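Local coordinates for flagellar biosynthesis protein FlhF (Bacillus subtilis, PDB 2PX0), which binds GTP as a homodimeric GTPase of the signal-recognition-particle family and is needed to build the bacterial flagellum, at residues 135-140 and 182-188; 216-222 and 242-248; 86-90 and 291-295. All coordinates share one frame; numbering follows the deposited sequence.

Contact 1: 135-140 and 182-188; sequences KKIAFI and EYDHVFV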
loop_
_atom_site.group_PDB
_atom_site.type_symbol
_atom_site.label_atom_id
_atom_site.label_comp_id
_atom_site.label_asym_id
_atom_site.label_seq_id
_atom_site.Cartn_x
_atom_site.Cartn_y
_atom_site.Cartn_z
ATOM N N LYS A 135 18.817 16.148 -20.666
ATOM C CA LYS A 135 18.327 17.396 -20.088
ATOM C C LYS A 135 19.000 17.807 -18.789
ATOM O O LYS A 135 19.569 16.984 -18.083
ATOM C CB LYS A 135 16.814 17.318 -19.867
ATOM C CG LYS A 135 16.005 17.303 -21.149
ATOM C CD LYS A 135 14.520 17.313 -20.863
ATOM C CE LYS A 135 13.721 17.303 -22.158
ATOM N NZ LYS A 135 14.014 18.504 -22.991
ATOM N N LYS A 136 18.940 19.102 -18.497
ATOM C CA LYS A 136 19.508 19.643 -17.274
ATOM C C LYS A 136 18.496 19.390 -16.182
ATOM O O LYS A 136 17.473 20.073 -16.102
ATOM C CB LYS A 136 19.751 21.152 -17.382
ATOM C CG LYS A 136 21.074 21.548 -18.018
ATOM C CD LYS A 136 21.282 23.055 -17.937
ATOM C CE LYS A 136 20.217 23.819 -18.743
ATOM N NZ LYS A 136 20.405 25.301 -18.674
ATOM N N ILE A 137 18.798 18.413 -15.337
ATOM C CA ILE A 137 17.927 18.035 -14.242
ATOM C C ILE A 137 18.292 18.749 -12.949
ATOM O O ILE A 137 19.440 19.114 -12.720
ATOM C CB ILE A 137 18.015 16.518 -14.015
ATOM C CG1 ILE A 137 17.754 15.792 -15.330
ATOM C CG2 ILE A 137 17.009 16.078 -12.991
ATOM C CD1 ILE A 137 16.478 16.233 -16.027
ATOM N N ALA A 138 17.292 18.945 -12.106
ATOM C CA ALA A 138 17.486 19.580 -10.810
ATOM C C ALA A 138 16.528 18.889 -9.841
ATOM O O ALA A 138 15.544 18.284 -10.265
ATOM C CB ALA A 138 17.168 21.057 -10.897
ATOM N N PHE A 139 16.820 18.970 -8.548
ATOM C CA PHE A 139 15.968 18.353 -7.541
ATOM C C PHE A 139 15.567 19.351 -6.481
ATOM O O PHE A 139 16.154 20.418 -6.372
ATOM C CB PHE A 139 16.690 17.191 -6.881
ATOM C CG PHE A 139 16.655 15.935 -7.679
ATOM C CD1 PHE A 139 15.476 15.198 -7.787
ATOM C CD2 PHE A 139 17.801 15.461 -8.301
ATOM C CE1 PHE A 139 15.438 13.995 -8.507
ATOM C CE2 PHE A 139 17.778 14.264 -9.022
ATOM C CZ PHE A 139 16.594 13.529 -9.125
ATOM N N ILE A 140 14.550 18.993 -5.711
ATOM C CA ILE A 140 14.042 19.822 -4.622
ATOM C C ILE A 140 13.240 18.908 -3.727
ATOM O O ILE A 140 12.468 18.087 -4.212
ATOM C CB ILE A 140 13.067 20.911 -5.112
ATOM C CG1 ILE A 140 13.800 21.972 -5.930
ATOM C CG2 ILE A 140 12.354 21.536 -3.919
ATOM C CD1 ILE A 140 12.901 23.098 -6.385
ATOM N N GLU A 182 16.901 28.313 -14.190
ATOM C CA GLU A 182 17.697 28.108 -15.392
ATOM C C GLU A 182 17.674 26.669 -15.905
ATOM O O GLU A 182 18.015 26.412 -17.061
ATOM C CB GLU A 182 19.146 28.526 -15.123
ATOM C CG GLU A 182 19.328 29.985 -14.675
ATOM C CD GLU A 182 19.098 30.996 -15.797
ATOM O OE1 GLU A 182 17.951 31.106 -16.288
ATOM O OE2 GLU A 182 20.068 31.681 -16.188
ATOM N N TYR A 183 17.274 25.734 -15.050
ATOM C CA TYR A 183 17.232 24.324 -15.430
ATOM C C TYR A 183 15.992 23.941 -16.235
ATOM O O TYR A 183 14.958 24.597 -16.145
ATOM C CB TYR A 183 17.322 23.445 -14.179
ATOM C CG TYR A 183 18.664 23.502 -13.501
ATOM C CD1 TYR A 183 19.097 24.665 -12.878
ATOM C CD2 TYR A 183 19.525 22.405 -13.528
ATOM C CE1 TYR A 183 20.353 24.743 -12.306
ATOM C CE2 TYR A 183 20.792 22.473 -12.954
ATOM C CZ TYR A 183 21.198 23.646 -12.350
ATOM O OH TYR A 183 22.459 23.742 -11.810
ATOM N N ASP A 184 16.099 22.874 -17.022
ATOM C CA ASP A 184 14.962 22.431 -17.812
ATOM C C ASP A 184 13.856 21.968 -16.882
ATOM O O ASP A 184 12.829 22.629 -16.719
ATOM C CB ASP A 184 15.344 21.268 -18.726
ATOM C CG ASP A 184 16.420 21.636 -19.717
ATOM O OD1 ASP A 184 16.340 22.736 -20.313
ATOM O OD2 ASP A 184 17.346 20.820 -19.908
ATOM N N HIS A 185 14.093 20.818 -16.264
ATOM C CA HIS A 185 13.137 20.218 -15.352
ATOM C C HIS A 185 13.656 20.172 -13.924
ATOM O O HIS A 185 14.852 19.976 -13.676
ATOM C CB HIS A 185 12.812 18.806 -15.824
ATOM C CG HIS A 185 12.229 18.758 -17.199
ATOM N ND1 HIS A 185 12.202 17.609 -17.958
ATOM C CD2 HIS A 185 11.646 19.720 -17.953
ATOM C CE1 HIS A 185 11.629 17.864 -19.120
ATOM N NE2 HIS A 185 11.283 19.137 -19.142
ATOM N N VAL A 186 12.741 20.359 -12.983
ATOM C CA VAL A 186 13.080 20.324 -11.573
ATOM C C VAL A 186 12.121 19.331 -10.921
ATOM O O VAL A 186 10.910 19.565 -10.845
ATOM C CB VAL A 186 12.900 21.696 -10.939
ATOM C CG1 VAL A 186 13.500 21.699 -9.554
ATOM C CG2 VAL A 186 13.530 22.751 -11.814
ATOM N N PHE A 187 12.663 18.213 -10.463
ATOM C CA PHE A 187 11.845 17.189 -9.836
ATOM C C PHE A 187 11.683 17.389 -8.325
ATOM O O PHE A 187 12.640 17.258 -7.552
ATOM C CB PHE A 187 12.424 15.808 -10.155
ATOM C CG PHE A 187 12.448 15.495 -11.628
ATOM C CD1 PHE A 187 13.448 16.017 -12.450
ATOM C CD2 PHE A 187 11.436 14.732 -12.211
ATOM C CE1 PHE A 187 13.440 15.786 -13.839
ATOM C CE2 PHE A 187 11.422 14.499 -13.600
ATOM C CZ PHE A 187 12.425 15.029 -14.413
ATOM N N VAL A 188 10.457 17.730 -7.926
ATOM C CA VAL A 188 10.120 17.958 -6.523
ATOM C C VAL A 188 9.465 16.741 -5.881
ATOM O O VAL A 188 8.476 16.220 -6.390
ATOM C CB VAL A 188 9.158 19.133 -6.371
ATOM C CG1 VAL A 188 8.903 19.391 -4.898
ATOM C CG2 VAL A 188 9.727 20.359 -7.041
#
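Phe139 and Phe187 sit abreast on neighbouring parallel strands, and the CB of Phe187 packs 3.9 Å from CE1 of Phe139. The same layer takes in Ile137, whose CG2 lies 3.6 Å from CD1 of the Phe187 ring. Broad, flat and branched apolar groups suit this face because helix 118-132 covers it: Phe139 and Phe187 both meet Leu122 there. On the reverse face Ile140 continues straight beyond CG1 (chi2 -177°), which carries its CD1 to 3.5 Å from CG1 of Val186, beneath helix 170-179. Ala138, on this side too, is small enough to let the Tyr183 ring come close, CD2 to the alanine CB.

The backbone pairing is most regular here, with Phe187 N to Ala138 O at 2.9 Å the straighter bond and Ile140 N to Phe187 O at 3.2 Å more bent. Toward the start of both segments the pairing frays, and the amides of Asp184 and His185 make only weak bonds to Lys136 O. Side-chain chemistry takes over at this more exposed end. Asp184 OD2 accepts the backbone N-H of Lys136 at 2.7 Å on its anti side, nearly straight at 163°, while Lys136 NZ reaches the carbonyl oxygen of Glu182 at 3.1 Å, standing above that carbonyl plane. The entry to this edge of the GTPase sheet is thus held by polar bonds and its interior by apolar packing.

Contact 2: 216-222 and 242-248; sequences SFLVLSA and NQYIFTK. With GNP (phosphoaminophosphonic acid-guanylate ester), chain J.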
loop_
_atom_site.group_PDB
_atom_site.type_symbol
_atom_site.label_atom_id
_atom_site.label_comp_id
_atom_site.label_asym_id
_atom_site.label_seq_id
_atom_site.Cartn_x
_atom_site.Cartn_y
_atom_site.Cartn_z
ATOM N N SER A 216 1.897 18.818 -11.618
ATOM C CA SER A 216 1.743 17.836 -10.538
ATOM C C SER A 216 1.218 16.450 -10.912
ATOM O O SER A 216 0.471 16.291 -11.879
ATOM C CB SER A 216 0.859 18.419 -9.439
ATOM O OG SER A 216 -0.421 18.764 -9.952
ATOM N N PHE A 217 1.598 15.459 -10.104
ATOM C CA PHE A 217 1.236 14.058 -10.329
ATOM C C PHE A 217 0.818 13.346 -9.047
ATOM O O PHE A 217 1.654 13.112 -8.177
ATOM C CB PHE A 217 2.436 13.322 -10.914
ATOM C CG PHE A 217 2.767 13.720 -12.322
ATOM C CD1 PHE A 217 2.090 13.142 -13.393
ATOM C CD2 PHE A 217 3.746 14.679 -12.573
ATOM C CE1 PHE A 217 2.382 13.510 -14.685
ATOM C CE2 PHE A 217 4.048 15.057 -13.856
ATOM C CZ PHE A 217 3.363 14.471 -14.923
ATOM N N LEU A 218 -0.457 12.971 -8.944
ATOM C CA LEU A 218 -0.947 12.301 -7.748
ATOM C C LEU A 218 -0.543 10.828 -7.740
ATOM O O LEU A 218 -0.983 10.047 -8.581
ATOM C CB LEU A 218 -2.464 12.449 -7.655
ATOM C CG LEU A 218 -3.147 11.729 -6.483
ATOM C CD1 LEU A 218 -2.653 12.255 -5.141
ATOM C CD2 LEU A 218 -4.636 11.926 -6.591
ATOM N N VAL A 219 0.281 10.442 -6.774
ATOM C CA VAL A 219 0.768 9.072 -6.696
ATOM C C VAL A 219 0.002 8.097 -5.805
ATOM O O VAL A 219 0.054 8.195 -4.578
ATOM C CB VAL A 219 2.259 9.069 -6.267
ATOM C CG1 VAL A 219 2.728 7.655 -5.943
ATOM C CG2 VAL A 219 3.110 9.663 -7.388
ATOM N N LEU A 220 -0.689 7.143 -6.428
ATOM C CA LEU A 220 -1.446 6.135 -5.685
ATOM C C LEU A 220 -0.919 4.772 -6.080
ATOM O O LEU A 220 -0.389 4.612 -7.193
ATOM C CB LEU A 220 -2.933 6.180 -6.021
ATOM C CG LEU A 220 -3.740 7.445 -5.780
ATOM C CD1 LEU A 220 -5.157 7.147 -6.162
ATOM C CD2 LEU A 220 -3.659 7.888 -4.348
ATOM N N SER A 221 -1.083 3.795 -5.183
ATOM C CA SER A 221 -0.615 2.449 -5.434
ATOM C C SER A 221 -1.712 1.502 -5.882
ATOM O O SER A 221 -2.817 1.519 -5.344
ATOM C CB SER A 221 0.044 1.888 -4.198
ATOM O OG SER A 221 0.277 0.496 -4.360
ATOM N N ALA A 222 -1.381 0.671 -6.871
ATOM C CA ALA A 222 -2.289 -0.317 -7.447
ATOM C C ALA A 222 -2.665 -1.423 -6.453
ATOM O O ALA A 222 -3.366 -2.382 -6.790
ATOM C CB ALA A 222 -1.649 -0.922 -8.701
ATOM N N ASN A 242 -2.644 17.139 -12.694
ATOM C CA ASN A 242 -2.569 16.912 -14.138
ATOM C C ASN A 242 -2.833 15.459 -14.564
ATOM O O ASN A 242 -3.687 15.188 -15.408
ATOM C CB ASN A 242 -1.187 17.315 -14.670
ATOM C CG ASN A 242 -0.818 18.740 -14.334
ATOM O OD1 ASN A 242 -0.747 19.121 -13.160
ATOM N ND2 ASN A 242 -0.568 19.541 -15.368
ATOM N N GLN A 243 -2.080 14.530 -13.984
ATOM C CA GLN A 243 -2.193 13.116 -14.317
ATOM C C GLN A 243 -2.246 12.271 -13.060
ATOM O O GLN A 243 -2.446 12.781 -11.966
ATOM C CB GLN A 243 -0.981 12.668 -15.136
ATOM C CG GLN A 243 -0.823 13.343 -16.477
ATOM C CD GLN A 243 -1.774 12.782 -17.495
ATOM O OE1 GLN A 243 -1.694 11.601 -17.858
ATOM N NE2 GLN A 243 -2.692 13.624 -17.965
ATOM N N TYR A 244 -2.027 10.975 -13.234
ATOM C CA TYR A 244 -2.043 10.013 -12.141
ATOM C C TYR A 244 -0.884 9.029 -12.294
ATOM O O TYR A 244 -0.523 8.635 -13.410
ATOM C CB TYR A 244 -3.306 9.170 -12.201
ATOM C CG TYR A 244 -4.518 9.639 -11.456
ATOM C CD1 TYR A 244 -4.449 9.999 -10.115
ATOM C CD2 TYR A 244 -5.775 9.556 -12.049
ATOM C CE1 TYR A 244 -5.610 10.249 -9.379
ATOM C CE2 TYR A 244 -6.930 9.802 -11.327
ATOM C CZ TYR A 244 -6.844 10.143 -9.997
ATOM O OH TYR A 244 -7.999 10.357 -9.300
ATOM N N ILE A 245 -0.326 8.599 -11.172
ATOM C CA ILE A 245 0.734 7.605 -11.216
ATOM C C ILE A 245 0.331 6.417 -10.337
ATOM O O ILE A 245 0.130 6.546 -9.118
ATOM C CB ILE A 245 2.072 8.190 -10.771
ATOM C CG1 ILE A 245 2.461 9.314 -11.732
ATOM C CG2 ILE A 245 3.143 7.119 -10.805
ATOM C CD1 ILE A 245 3.794 9.975 -11.434
ATOM N N PHE A 246 0.169 5.268 -10.984
ATOM C CA PHE A 246 -0.213 4.058 -10.293
ATOM C C PHE A 246 0.999 3.170 -10.229
ATOM O O PHE A 246 1.541 2.762 -11.248
ATOM C CB PHE A 246 -1.365 3.363 -11.025
ATOM C CG PHE A 246 -2.700 4.013 -10.787
ATOM C CD1 PHE A 246 -3.360 3.854 -9.568
ATOM C CD2 PHE A 246 -3.265 4.845 -11.744
ATOM C CE1 PHE A 246 -4.550 4.516 -9.310
ATOM C CE2 PHE A 246 -4.454 5.506 -11.489
ATOM C CZ PHE A 246 -5.095 5.343 -10.271
ATOM N N THR A 247 1.424 2.875 -9.011
ATOM C CA THR A 247 2.594 2.054 -8.818
ATOM C C THR A 247 2.271 0.602 -8.488
ATOM O O THR A 247 1.124 0.233 -8.259
ATOM C CB THR A 247 3.440 2.612 -7.688
ATOM O OG1 THR A 247 2.705 2.486 -6.467
ATOM C CG2 THR A 247 3.782 4.088 -7.938
ATOM N N LYS A 248 3.308 -0.221 -8.494
ATOM C CA LYS A 248 3.200 -1.619 -8.139
ATOM C C LYS A 248 2.171 -2.458 -8.893
ATOM O O LYS A 248 1.611 -3.416 -8.335
ATOM C CB LYS A 248 2.952 -1.710 -6.632
ATOM C CG LYS A 248 3.662 -0.602 -5.870
ATOM C CD LYS A 248 3.661 -0.838 -4.383
ATOM C CE LYS A 248 4.562 0.192 -3.711
ATOM N NZ LYS A 248 4.742 -0.048 -2.260
HETATM P PG GNP J . 7.117 7.857 1.602
HETATM O O1G GNP J . 7.193 7.106 2.886
HETATM O O2G GNP J . 8.235 8.912 1.465
HETATM O O3G GNP J . 5.778 8.462 1.373
HETATM N N3B GNP J . 7.440 6.623 0.506
HETATM P PB GNP J . 7.505 6.928 -1.114
HETATM O O1B GNP J . 6.189 7.236 -1.643
HETATM O O2B GNP J . 8.612 7.923 -1.296
HETATM O O3A GNP J . 7.943 5.422 -1.551
HETATM P PA GNP J . 9.362 4.832 -1.759
HETATM O O1A GNP J . 10.021 5.435 -2.954
HETATM O O2A GNP J . 10.021 4.928 -0.395
HETATM O "O5'" GNP J . 9.082 3.383 -2.082
HETATM C "C5'" GNP J . 8.451 2.550 -1.108
HETATM C "C4'" GNP J . 8.562 1.118 -1.482
HETATM O "O4'" GNP J . 7.799 0.685 -2.560
HETATM C "C3'" GNP J . 10.026 0.689 -1.798
HETATM O "O3'" GNP J . 10.378 -0.510 -1.104
HETATM C "C2'" GNP J . 10.010 0.472 -3.307
HETATM O "O2'" GNP J . 10.945 -0.457 -3.763
HETATM C "C1'" GNP J . 8.601 0.022 -3.509
HETATM N N9 GNP J . 8.155 0.334 -4.886
HETATM C C8 GNP J . 8.039 1.676 -5.446
HETATM N N7 GNP J . 7.624 1.609 -6.685
HETATM C C5 GNP J . 7.463 0.160 -6.930
HETATM C C6 GNP J . 7.024 -0.532 -8.132
HETATM O O6 GNP J . 6.706 -0.092 -9.167
HETATM N N1 GNP J . 7.008 -1.909 -7.939
HETATM C C2 GNP J . 7.391 -2.417 -6.701
HETATM N N2 GNP J . 7.300 -3.845 -6.701
HETATM N N3 GNP J . 7.785 -1.876 -5.616
HETATM C C4 GNP J . 7.793 -0.533 -5.817
#
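Leu218 turns its CG anti to the backbone N (chi1 177°), which lays the side chain next to Tyr244, both pointing the same way; Leu218 CD2 lies 3.4 Å from Tyr244 CE1, at the edge of the ring. On the other face of the sheet, with Phe217 and Val219, Ile245 runs straight out past CG1 (chi2 -179°), and its CD1 arrives 3.6 Å from CB of Phe217. Beta-branched Val219 fits beside it, CG2 against CB of Ile245, while Leu220 and Phe246 lie side by side on the Tyr244 face.

Four good backbone bonds join these parallel strands. Ile245 N reaches Leu218 O at 3.0 Å, and Leu220 N meets Ile245 O at 2.9 Å, nearly in line with that carbonyl. Leu220 O then takes Thr247 N, and Ala222 N closes on Thr247 O at 2.9 Å.

Beyond the strand end Lys248 belongs to the nucleotide pocket. Its long, extended chain passes near the guanine, with CG 4.0 Å from C5 of GNP. The position of NZ is less certain, but in the model it lies 3.2 Å from the ribose O4' of GNP and is also bonded to Thr114 of the second subunit. Lys248 N makes a weak bond to the guanine O6, consistent with a role for this residue in both nucleotide binding and the dimer interface.

Helix 226-232 connects the two adjacent strands in a beta-alpha-beta crossover unit. Helix 118-132 touches Val219, Ile245 and Thr247, helix 256-263 packs on Tyr244 and Phe246, and strand 107-112 lies next to strand 214-221.

Contact 3: 86-90 and 291-295; sequences QEILC and VRMLC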
loop_
_atom_site.group_PDB
_atom_site.type_symbol
_atom_site.label_atom_id
_atom_site.label_comp_id
_atom_site.label_asym_id
_atom_site.label_seq_id
_atom_site.Cartn_x
_atom_site.Cartn_y
_atom_site.Cartn_z
ATOM N N GLN A 86 -14.435 -4.380 -24.330
ATOM C CA GLN A 86 -13.336 -3.499 -23.981
ATOM C C GLN A 86 -13.657 -2.109 -24.508
ATOM O O GLN A 86 -13.460 -1.111 -23.810
ATOM C CB GLN A 86 -12.031 -4.029 -24.575
ATOM C CG GLN A 86 -11.821 -5.505 -24.286
ATOM C CD GLN A 86 -10.401 -5.991 -24.528
ATOM O OE1 GLN A 86 -9.633 -5.358 -25.250
ATOM N NE2 GLN A 86 -10.054 -7.135 -23.935
ATOM N N GLU A 87 -14.156 -2.044 -25.741
ATOM C CA GLU A 87 -14.532 -0.769 -26.345
ATOM C C GLU A 87 -15.513 -0.078 -25.389
ATOM O O GLU A 87 -15.378 1.100 -25.072
ATOM C CB GLU A 87 -15.195 -1.009 -27.697
ATOM C CG GLU A 87 -15.583 0.254 -28.441
ATOM C CD GLU A 87 -16.266 -0.031 -29.778
ATOM O OE1 GLU A 87 -15.751 -0.880 -30.543
ATOM O OE2 GLU A 87 -17.312 0.599 -30.070
ATOM N N ILE A 88 -16.496 -0.831 -24.916
ATOM C CA ILE A 88 -17.478 -0.308 -23.973
ATOM C C ILE A 88 -16.786 0.227 -22.719
ATOM O O ILE A 88 -16.944 1.385 -22.366
ATOM C CB ILE A 88 -18.471 -1.395 -23.557
ATOM C CG1 ILE A 88 -19.277 -1.842 -24.771
ATOM C CG2 ILE A 88 -19.385 -0.871 -22.475
ATOM C CD1 ILE A 88 -20.321 -2.866 -24.454
ATOM N N LEU A 89 -16.023 -0.629 -22.049
ATOM C CA LEU A 89 -15.302 -0.230 -20.849
ATOM C C LEU A 89 -14.458 1.005 -21.115
ATOM O O LEU A 89 -14.408 1.944 -20.313
ATOM C CB LEU A 89 -14.363 -1.341 -20.393
ATOM C CG LEU A 89 -14.936 -2.584 -19.738
ATOM C CD1 LEU A 89 -13.813 -3.583 -19.528
ATOM C CD2 LEU A 89 -15.581 -2.219 -18.424
ATOM N N CYS A 90 -13.781 0.992 -22.251
ATOM C CA CYS A 90 -12.913 2.093 -22.590
ATOM C C CYS A 90 -13.673 3.403 -22.667
ATOM O O CYS A 90 -13.190 4.424 -22.194
ATOM C CB CYS A 90 -12.204 1.810 -23.910
ATOM S SG CYS A 90 -10.576 2.552 -23.962
ATOM N N VAL A 291 -7.238 -1.026 -20.473
ATOM C CA VAL A 291 -8.331 -1.980 -20.455
ATOM C C VAL A 291 -7.839 -3.353 -20.873
ATOM O O VAL A 291 -8.289 -4.365 -20.340
ATOM C CB VAL A 291 -9.489 -1.544 -21.398
ATOM C CG1 VAL A 291 -10.582 -2.597 -21.388
ATOM C CG2 VAL A 291 -10.063 -0.184 -20.968
ATOM N N ARG A 292 -6.915 -3.401 -21.827
ATOM C CA ARG A 292 -6.397 -4.689 -22.281
ATOM C C ARG A 292 -5.714 -5.405 -21.125
ATOM O O ARG A 292 -5.442 -6.597 -21.198
ATOM C CB ARG A 292 -5.409 -4.517 -23.442
ATOM C CG ARG A 292 -6.041 -4.213 -24.798
ATOM C CD ARG A 292 -5.022 -4.402 -25.933
ATOM N NE ARG A 292 -5.443 -3.808 -27.205
ATOM C CZ ARG A 292 -6.468 -4.232 -27.944
ATOM N NH1 ARG A 292 -7.203 -5.269 -27.552
ATOM N NH2 ARG A 292 -6.771 -3.608 -29.079
ATOM N N MET A 293 -5.440 -4.667 -20.055
ATOM C CA MET A 293 -4.797 -5.233 -18.874
ATOM C C MET A 293 -5.821 -5.730 -17.849
ATOM O O MET A 293 -5.507 -6.554 -16.991
ATOM C CB MET A 293 -3.887 -4.195 -18.241
ATOM C CG MET A 293 -2.757 -3.797 -19.132
ATOM S SD MET A 293 -1.494 -2.976 -18.183
ATOM C CE MET A 293 -1.408 -1.422 -19.017
ATOM N N LEU A 294 -7.039 -5.210 -17.940
ATOM C CA LEU A 294 -8.113 -5.628 -17.059
ATOM C C LEU A 294 -8.624 -6.986 -17.518
ATOM O O LEU A 294 -8.757 -7.915 -16.717
ATOM C CB LEU A 294 -9.267 -4.643 -17.115
ATOM C CG LEU A 294 -9.136 -3.363 -16.315
ATOM C CD1 LEU A 294 -10.375 -2.517 -16.526
ATOM C CD2 LEU A 294 -8.969 -3.706 -14.857
ATOM N N CYS A 295 -8.916 -7.099 -18.814
ATOM C CA CYS A 295 -9.435 -8.347 -19.375
ATOM C C CYS A 295 -8.396 -9.448 -19.547
ATOM O O CYS A 295 -8.480 -10.248 -20.486
ATOM C CB CYS A 295 -10.096 -8.069 -20.712
ATOM S SG CYS A 295 -11.326 -6.812 -20.550
#
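Val291 of helix 287-294 points into helix 81-90, a helix-to-helix contact between the C-terminal end of the chain and the N domain, the N-to-G packing familiar from SRP GTPases. Its two methyls divide the work. CG1 stands anti to the backbone N (chi1 178°) and enters between Gln86 and Leu89, 3.8 Å from CB of Gln86 and 3.9 Å from CD1 of Leu89. CG2 faces the last turn of helix 81-90 instead, 4.1 Å from SG of Cys90. A short branched residue suits this place, since it can touch three neighbours without holding the helices apart.

Leu89 extends past CG, crossing Val291 at a slant and bringing the same CD1 within 4.2 Å of Cys295 SG. Phe259 of helix 256-263 covers Leu89 as well, and Thr62 of helix 56-71 adjoins it, which places this leucine where the two domains meet.

Gln86 is the long arm of the contact. Its chain is stretched beyond CG, with chi2 at -165°, so the terminal amide reaches the other helix although its CB remains over Val291. The Gln86 side chain crosses that of Arg292 at about a right angle, the amide and guanidinium planes turned 59° apart, and OE1 approaches NH1 without the angle of a hydrogen bond. The cysteine thiol is compact enough to let the amide in: Gln86 NE2 lies 3.4 Å from CB of Cys295 and 3.6 Å from its SG.

From the N terminus the chain first lays down the helices of the N domain, and helix 81-90 supplies the opening half of contact 3. The chain then enters the GTPase domain, where contact 1 closes a loop of 41 residues between segments 135-140 and 182-188, at one edge of the parallel sheet. Contact 2 follows in series, closing a shorter loop of 19 residues between segments 216-222 and 242-248. Only when helix 287-294 is reached does contact 3 close, with both others nested inside its loop and none crossing. Contacts 1 and 2 share one sheet, their centres 20 Å apart, whereas contact 3 ties the two domains together.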